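PDB 6NQI: Pre-mRNA splicing factor PRP8 from Cyanidioschyzon merolae, which probably binds spliceosomal U2, U5 and U6 snRNAs and pre-mRNA introns as a splicing factor, of which this chain is the RNase H-like domain. Local coordinates for residues D16-R21 with V27-E32; A144-H149 with S156-L161. One frame throughout, in Å; residues are numbered along the deposited sequence.

Contact 1: residues D16-R21 with V27-E32; sequences DRTAYR and VIWIWE. With BME (beta-mercaptoethanol), chain C.
The hydroxyl of Thr-18 meets NE1 of the Trp-29 indole obliquely and joins it to the backbone of Val-27. It gives its proton to the carbonyl of Val-27, OG1 to O 2.9 Å, reaching that oxygen from above the carbonyl plane. In return OG1 receives the indole N-H, NE1 of Trp-29 lying 3.1 Å away, in a bent bond (140°) tilted from the ring plane. Both bonds depend on the first torsion of Thr-18 (chi1 60°), which sets OG1 between its own backbone N and carbonyl carbon. With a valine at Thr-18, the indole N-H and the Val-27 carbonyl would probably each lose a partner, and the ring one restraint on its rotation. Val-27 packs CG1 over the centre of that same indole, 3.4 Å above its plane. On the opposite face of strand 24-32, CG1 of Ile-28 meets CB of Asp-16 at 3.8 Å and also touches the Ala-19 methyl. Asp-16 turns its carboxylate away, and OD1 accepts a bond from O1 of a beta-mercaptoethanol, probably a crystallisation additive, at 2.8 Å. The type I turn from Asp-16 to Ala-19 turns a corner in strand 11-21, which pairs with strand 24-32 as a beta hairpin of the mixed RNase H-like sheet. Helix 54-71 packs against Asp-16 and Ile-28, whereas Val-27 and Trp-29 face helix 123-130 and touch Val-40 of strand 37-43.

Contact 2: residues A144-H149 with S156-L161; sequences ADWLEH and SARFLL
Trp-146 offers one face of its indole to the aliphatic chain of Arg-158 and to its NH1, combining a cation-pi with a CH-pi interaction. The aliphatic part covers the benzene half: CD of Arg-158 stands 3.4 Å from the centroid of the six-membered ring, 6° off its normal. The charged end continues over the pyrrole half, with CZ 4.5 Å from the centroid of the five-membered ring. The guanidinium is not laid flat on the indole, since the two planes are 58° apart, and it is NH1 that comes down to the ring, 3.6 Å from CD1 of Trp-146. An extended start (chi1 -172°) followed by a bend at chi3 (-66°) carries the arginine along the ring from one half to the other. At the rim of the indole, the backbone N of Phe-159 lies near the ring plane, 3.5 Å from CZ3 of Trp-146, and CB of Phe-159 packs against the same carbon.

In the next shell, the guanidinium is held by two salt bridges, NE to Glu-208 and NH2 to Glu-201, which are likely to fix its rotation and offset its charge. Trp-204 meets the Trp-146 ring edge-to-face, and the ring of Trp-196 meets it with the planes only slightly inclined. Trp-146 thus ties the loop between strand 137-141 and helix 152-168 back onto that helix, where it also touches Ala-155 and Leu-162, while helix 201-210 closes over Arg-158 and brings both glutamates.

Overall arrangement
Contact 1 lies near the middle of the chain, within the central sheet, and contact 2 about 15 Å from the chain's centre, where a loop and two helices pack beside that sheet; both are buried. Their centres are about 21 Å apart, yet they touch: CD2 of Trp-31, on strand 24-32, lies 3.5 Å from CE2 of Phe-159, on helix 152-168. The chemistry follows the setting. Between neighbouring strands, contact 1 relies on hydrogen bonds that gather at one hydroxyl, whereas contact 2 rests on an aromatic face covered by an arginine whose charge is met by glutamates of helix 201-210. A tryptophan is central to each.

Contact 1: residues D16-R21 with V27-E32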
loop_
_atom_site.group_PDB
_atom_site.type_symbol
_atom_site.label_atom_id
_atom_site.label_comp_id
_atom_site.label_asym_id
_atom_site.label_seq_id
_atom_site.Cartn_x
_atom_site.Cartn_y
_atom_site.Cartn_z
ATOM N N ASP A 16 -0.578 4.148 -6.437
ATOM C CA ASP A 16 0.420 3.918 -7.471
ATOM C C ASP A 16 1.243 5.162 -7.767
ATOM O O ASP A 16 2.023 5.163 -8.713
ATOM C CB ASP A 16 -0.249 3.373 -8.742
ATOM C CG ASP A 16 -1.097 4.408 -9.461
ATOM O OD1 ASP A 16 -1.437 5.451 -8.853
ATOM O OD2 ASP A 16 -1.451 4.150 -10.637
ATOM N N ARG A 17 1.137 6.191 -6.933
ATOM C CA ARG A 17 1.815 7.461 -7.154
ATOM C C ARG A 17 3.345 7.348 -7.208
ATOM O O ARG A 17 4.013 8.339 -7.536
ATOM C CB ARG A 17 1.389 8.438 -6.068
ATOM C CG ARG A 17 -0.020 8.891 -6.240
ATOM C CD ARG A 17 -0.456 9.788 -5.118
ATOM N NE ARG A 17 -0.734 9.051 -3.889
ATOM C CZ ARG A 17 -1.284 9.621 -2.818
ATOM N NH1 ARG A 17 -1.596 10.915 -2.866
ATOM N NH2 ARG A 17 -1.535 8.908 -1.718
ATOM N N THR A 18 3.908 6.186 -6.880
ATOM C CA THR A 18 5.325 5.891 -7.041
ATOM C C THR A 18 5.529 4.750 -8.034
ATOM O O THR A 18 6.426 3.914 -7.888
ATOM C CB THR A 18 5.968 5.538 -5.699
ATOM O OG1 THR A 18 5.325 4.382 -5.143
ATOM C CG2 THR A 18 5.900 6.709 -4.741
ATOM N N ALA A 19 4.734 4.722 -9.095
ATOM C CA ALA A 19 4.957 3.669 -10.070
ATOM C C ALA A 19 6.099 4.043 -11.012
ATOM O O ALA A 19 6.845 3.165 -11.459
ATOM C CB ALA A 19 3.665 3.385 -10.836
ATOM N N TYR A 20 6.238 5.325 -11.324
ATOM C CA TYR A 20 7.401 5.855 -12.014
ATOM C C TYR A 20 8.228 6.684 -11.044
ATOM O O TYR A 20 7.744 7.691 -10.522
ATOM C CB TYR A 20 7.021 6.698 -13.231
ATOM C CG TYR A 20 8.211 7.420 -13.813
ATOM C CD1 TYR A 20 9.159 6.744 -14.583
ATOM C CD2 TYR A 20 8.388 8.774 -13.596
ATOM C CE1 TYR A 20 10.257 7.402 -15.112
ATOM C CE2 TYR A 20 9.472 9.438 -14.123
ATOM C CZ TYR A 20 10.408 8.754 -14.880
ATOM O OH TYR A 20 11.493 9.446 -15.389
ATOM N N ARG A 21 9.478 6.285 -10.832
ATOM C CA ARG A 21 10.418 7.134 -10.113
ATOM C C ARG A 21 11.605 7.395 -11.030
ATOM O O ARG A 21 12.127 6.447 -11.636
ATOM C CB ARG A 21 10.890 6.498 -8.790
ATOM C CG ARG A 21 9.813 6.492 -7.682
ATOM C CD ARG A 21 10.398 6.210 -6.295
ATOM N NE ARG A 21 11.157 4.971 -6.267
ATOM C CZ ARG A 21 12.103 4.710 -5.380
ATOM N NH1 ARG A 21 12.397 5.616 -4.455
ATOM N NH2 ARG A 21 12.763 3.558 -5.431
ATOM N N VAL A 27 7.085 1.522 -7.393
ATOM C CA VAL A 27 6.321 0.603 -6.540
ATOM C C VAL A 27 4.843 0.966 -6.628
ATOM O O VAL A 27 4.485 2.143 -6.733
ATOM C CB VAL A 27 6.808 0.634 -5.067
ATOM C CG1 VAL A 27 5.838 -0.074 -4.158
ATOM C CG2 VAL A 27 8.148 -0.048 -4.920
ATOM N N ILE A 28 3.982 -0.048 -6.596
ATOM C CA ILE A 28 2.547 0.117 -6.370
ATOM C C ILE A 28 2.184 -0.554 -5.044
ATOM O O ILE A 28 2.537 -1.719 -4.812
ATOM C CB ILE A 28 1.714 -0.474 -7.523
ATOM C CG1 ILE A 28 1.990 0.286 -8.815
ATOM C CG2 ILE A 28 0.178 -0.486 -7.134
ATOM C CD1 ILE A 28 1.278 -0.274 -10.009
ATOM N N TRP A 29 1.517 0.189 -4.161
ATOM C CA TRP A 29 1.151 -0.317 -2.840
ATOM C C TRP A 29 -0.320 -0.694 -2.762
ATOM O O TRP A 29 -1.178 0.042 -3.255
ATOM C CB TRP A 29 1.424 0.737 -1.775
ATOM C CG TRP A 29 2.688 1.464 -1.960
ATOM C CD1 TRP A 29 2.889 2.584 -2.706
ATOM C CD2 TRP A 29 3.933 1.165 -1.337
ATOM N NE1 TRP A 29 4.196 2.985 -2.608
ATOM C CE2 TRP A 29 4.855 2.129 -1.766
ATOM C CE3 TRP A 29 4.357 0.171 -0.447
ATOM C CZ2 TRP A 29 6.177 2.125 -1.350
ATOM C CZ3 TRP A 29 5.672 0.165 -0.039
ATOM C CH2 TRP A 29 6.565 1.138 -0.486
ATOM N N ILE A 30 -0.612 -1.797 -2.067
ATOM C CA ILE A 30 -1.987 -2.142 -1.678
ATOM C C ILE A 30 -2.015 -2.464 -0.186
ATOM O O ILE A 30 -1.482 -3.497 0.241
ATOM C CB ILE A 30 -2.549 -3.328 -2.475
ATOM C CG1 ILE A 30 -2.582 -3.017 -3.970
ATOM C CG2 ILE A 30 -3.959 -3.718 -1.920
ATOM C CD1 ILE A 30 -3.094 -4.162 -4.763
ATOM N N TRP A 31 -2.686 -1.618 0.594
ATOM C CA TRP A 31 -2.875 -1.813 2.029
ATOM C C TRP A 31 -4.241 -2.450 2.252
ATOM O O TRP A 31 -5.262 -1.914 1.808
ATOM C CB TRP A 31 -2.746 -0.481 2.775
ATOM C CG TRP A 31 -3.168 -0.503 4.226
ATOM C CD1 TRP A 31 -3.068 -1.546 5.099
ATOM C CD2 TRP A 31 -3.755 0.583 4.969
ATOM N NE1 TRP A 31 -3.572 -1.186 6.339
ATOM C CE2 TRP A 31 -3.993 0.117 6.281
ATOM C CE3 TRP A 31 -4.098 1.902 4.653
ATOM C CZ2 TRP A 31 -4.554 0.922 7.269
ATOM C CZ3 TRP A 31 -4.659 2.700 5.645
ATOM C CH2 TRP A 31 -4.877 2.206 6.929
ATOM N N GLU A 32 -4.255 -3.614 2.886
ATOM C CA GLU A 32 -5.488 -4.271 3.290
ATOM C C GLU A 32 -5.817 -3.837 4.719
ATOM O O GLU A 32 -5.189 -4.311 5.676
ATOM C CB GLU A 32 -5.312 -5.779 3.195
ATOM C CG GLU A 32 -6.581 -6.529 3.417
ATOM C CD GLU A 32 -6.477 -7.960 2.980
ATOM O OE1 GLU A 32 -5.928 -8.789 3.741
ATOM O OE2 GLU A 32 -6.905 -8.248 1.848
HETATM C C1 BME C . -3.808 3.427 -7.529
HETATM C C2 BME C . -4.745 3.387 -8.721
HETATM O O1 BME C . -3.602 4.796 -7.285
HETATM S S2 BME C . -4.900 1.761 -9.500
#

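Contact 2: residues A144-H149 with S156-L161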
loop_
_atom_site.group_PDB
_atom_site.type_symbol
_atom_site.label_atom_id
_atom_site.label_comp_id
_atom_site.label_asym_id
_atom_site.label_seq_id
_atom_site.Cartn_x
_atom_site.Cartn_y
_atom_site.Cartn_z
ATOM N N ALA A 144 2.262 -5.856 11.974
ATOM C CA ALA A 144 3.216 -6.559 12.819
ATOM C C ALA A 144 2.487 -7.592 13.655
ATOM O O ALA A 144 1.831 -8.490 13.120
ATOM C CB ALA A 144 3.962 -5.577 13.729
ATOM N N ASP A 145 2.544 -7.399 14.973
ATOM C CA ASP A 145 1.815 -8.185 15.959
ATOM C C ASP A 145 0.888 -7.303 16.778
ATOM O O ASP A 145 0.606 -7.613 17.935
ATOM C CB ASP A 145 2.786 -8.900 16.893
ATOM C CG ASP A 145 3.634 -7.920 17.706
ATOM O OD1 ASP A 145 3.912 -8.200 18.899
ATOM O OD2 ASP A 145 4.006 -6.860 17.146
ATOM N N TRP A 146 0.444 -6.177 16.219
ATOM C CA TRP A 146 -0.372 -5.263 17.011
ATOM C C TRP A 146 -1.707 -5.897 17.402
ATOM O O TRP A 146 -2.162 -5.745 18.544
ATOM C CB TRP A 146 -0.593 -3.950 16.257
ATOM C CG TRP A 146 0.675 -3.264 15.862
ATOM C CD1 TRP A 146 1.938 -3.517 16.330
ATOM C CD2 TRP A 146 0.796 -2.167 14.951
ATOM N NE1 TRP A 146 2.840 -2.664 15.742
ATOM C CE2 TRP A 146 2.169 -1.826 14.888
ATOM C CE3 TRP A 146 -0.121 -1.448 14.172
ATOM C CZ2 TRP A 146 2.648 -0.797 14.079
ATOM C CZ3 TRP A 146 0.354 -0.426 13.361
ATOM C CH2 TRP A 146 1.733 -0.110 13.323
ATOM N N LEU A 147 -2.321 -6.665 16.492
ATOM C CA LEU A 147 -3.600 -7.297 16.802
ATOM C C LEU A 147 -3.501 -8.249 17.994
ATOM O O LEU A 147 -4.538 -8.738 18.467
ATOM C CB LEU A 147 -4.136 -8.031 15.569
ATOM C CG LEU A 147 -4.453 -7.127 14.377
ATOM C CD1 LEU A 147 -5.342 -7.839 13.363
ATOM C CD2 LEU A 147 -5.036 -5.776 14.776
ATOM N N GLU A 148 -2.292 -8.496 18.504
ATOM C CA GLU A 148 -2.143 -9.237 19.751
ATOM C C GLU A 148 -2.554 -8.419 20.966
ATOM O O GLU A 148 -3.036 -8.977 21.957
ATOM C CB GLU A 148 -0.685 -9.642 19.934
ATOM C CG GLU A 148 -0.211 -10.703 19.005
ATOM C CD GLU A 148 -0.692 -12.057 19.447
ATOM O OE1 GLU A 148 -0.003 -12.688 20.296
ATOM O OE2 GLU A 148 -1.780 -12.459 18.964
ATOM N N HIS A 149 -2.371 -7.105 20.902
ATOM C CA HIS A 149 -2.460 -6.244 22.072
ATOM C C HIS A 149 -3.406 -5.071 21.928
ATOM O O HIS A 149 -3.751 -4.465 22.952
ATOM C CB HIS A 149 -1.080 -5.703 22.456
ATOM C CG HIS A 149 -0.053 -6.761 22.713
ATOM N ND1 HIS A 149 0.648 -7.383 21.705
ATOM C CD2 HIS A 149 0.387 -7.306 23.874
ATOM C CE1 HIS A 149 1.472 -8.271 22.232
ATOM N NE2 HIS A 149 1.332 -8.246 23.546
ATOM N N SER A 156 -4.964 0.074 12.950
ATOM C CA SER A 156 -5.206 0.851 11.743
ATOM C C SER A 156 -4.753 2.293 11.927
ATOM O O SER A 156 -4.023 2.845 11.094
ATOM C CB SER A 156 -6.706 0.786 11.419
ATOM O OG SER A 156 -7.091 1.723 10.436
ATOM N N ALA A 157 -5.187 2.919 13.029
ATOM C CA ALA A 157 -4.841 4.310 13.297
ATOM C C ALA A 157 -3.337 4.486 13.474
ATOM O O ALA A 157 -2.771 5.506 13.069
ATOM C CB ALA A 157 -5.604 4.799 14.529
ATOM N N ARG A 158 -2.678 3.509 14.098
ATOM C CA ARG A 158 -1.238 3.576 14.302
ATOM C C ARG A 158 -0.512 3.563 12.971
ATOM O O ARG A 158 0.401 4.363 12.728
ATOM C CB ARG A 158 -0.788 2.395 15.151
ATOM C CG ARG A 158 0.641 2.483 15.577
ATOM C CD ARG A 158 0.989 1.309 16.463
ATOM N NE ARG A 158 0.275 1.317 17.732
ATOM C CZ ARG A 158 0.377 0.349 18.634
ATOM N NH1 ARG A 158 1.157 -0.694 18.399
ATOM N NH2 ARG A 158 -0.303 0.425 19.769
ATOM N N PHE A 159 -0.904 2.632 12.104
ATOM C CA PHE A 159 -0.360 2.574 10.755
ATOM C C PHE A 159 -0.557 3.907 10.046
ATOM O O PHE A 159 0.371 4.429 9.425
ATOM C CB PHE A 159 -1.042 1.425 10.017
ATOM C CG PHE A 159 -0.505 1.136 8.665
ATOM C CD1 PHE A 159 0.542 0.238 8.509
ATOM C CD2 PHE A 159 -1.071 1.703 7.541
ATOM C CE1 PHE A 159 1.030 -0.063 7.265
ATOM C CE2 PHE A 159 -0.579 1.402 6.283
ATOM C CZ PHE A 159 0.470 0.520 6.153
ATOM N N LEU A 160 -1.746 4.500 10.165
ATOM C CA LEU A 160 -2.009 5.761 9.472
ATOM C C LEU A 160 -1.128 6.888 10.017
ATOM O O LEU A 160 -0.592 7.703 9.245
ATOM C CB LEU A 160 -3.495 6.104 9.592
ATOM C CG LEU A 160 -4.137 7.110 8.623
ATOM C CD1 LEU A 160 -3.861 6.778 7.166
ATOM C CD2 LEU A 160 -5.627 7.155 8.842
ATOM N N LEU A 161 -0.964 6.946 11.344
ATOM C CA LEU A 161 -0.098 7.950 11.961
ATOM C C LEU A 161 1.340 7.788 11.492
ATOM O O LEU A 161 2.039 8.779 11.241
ATOM C CB LEU A 161 -0.169 7.848 13.486
ATOM C CG LEU A 161 0.744 8.795 14.270
ATOM C CD1 LEU A 161 0.450 10.250 13.924
ATOM C CD2 LEU A 161 0.620 8.563 15.763
#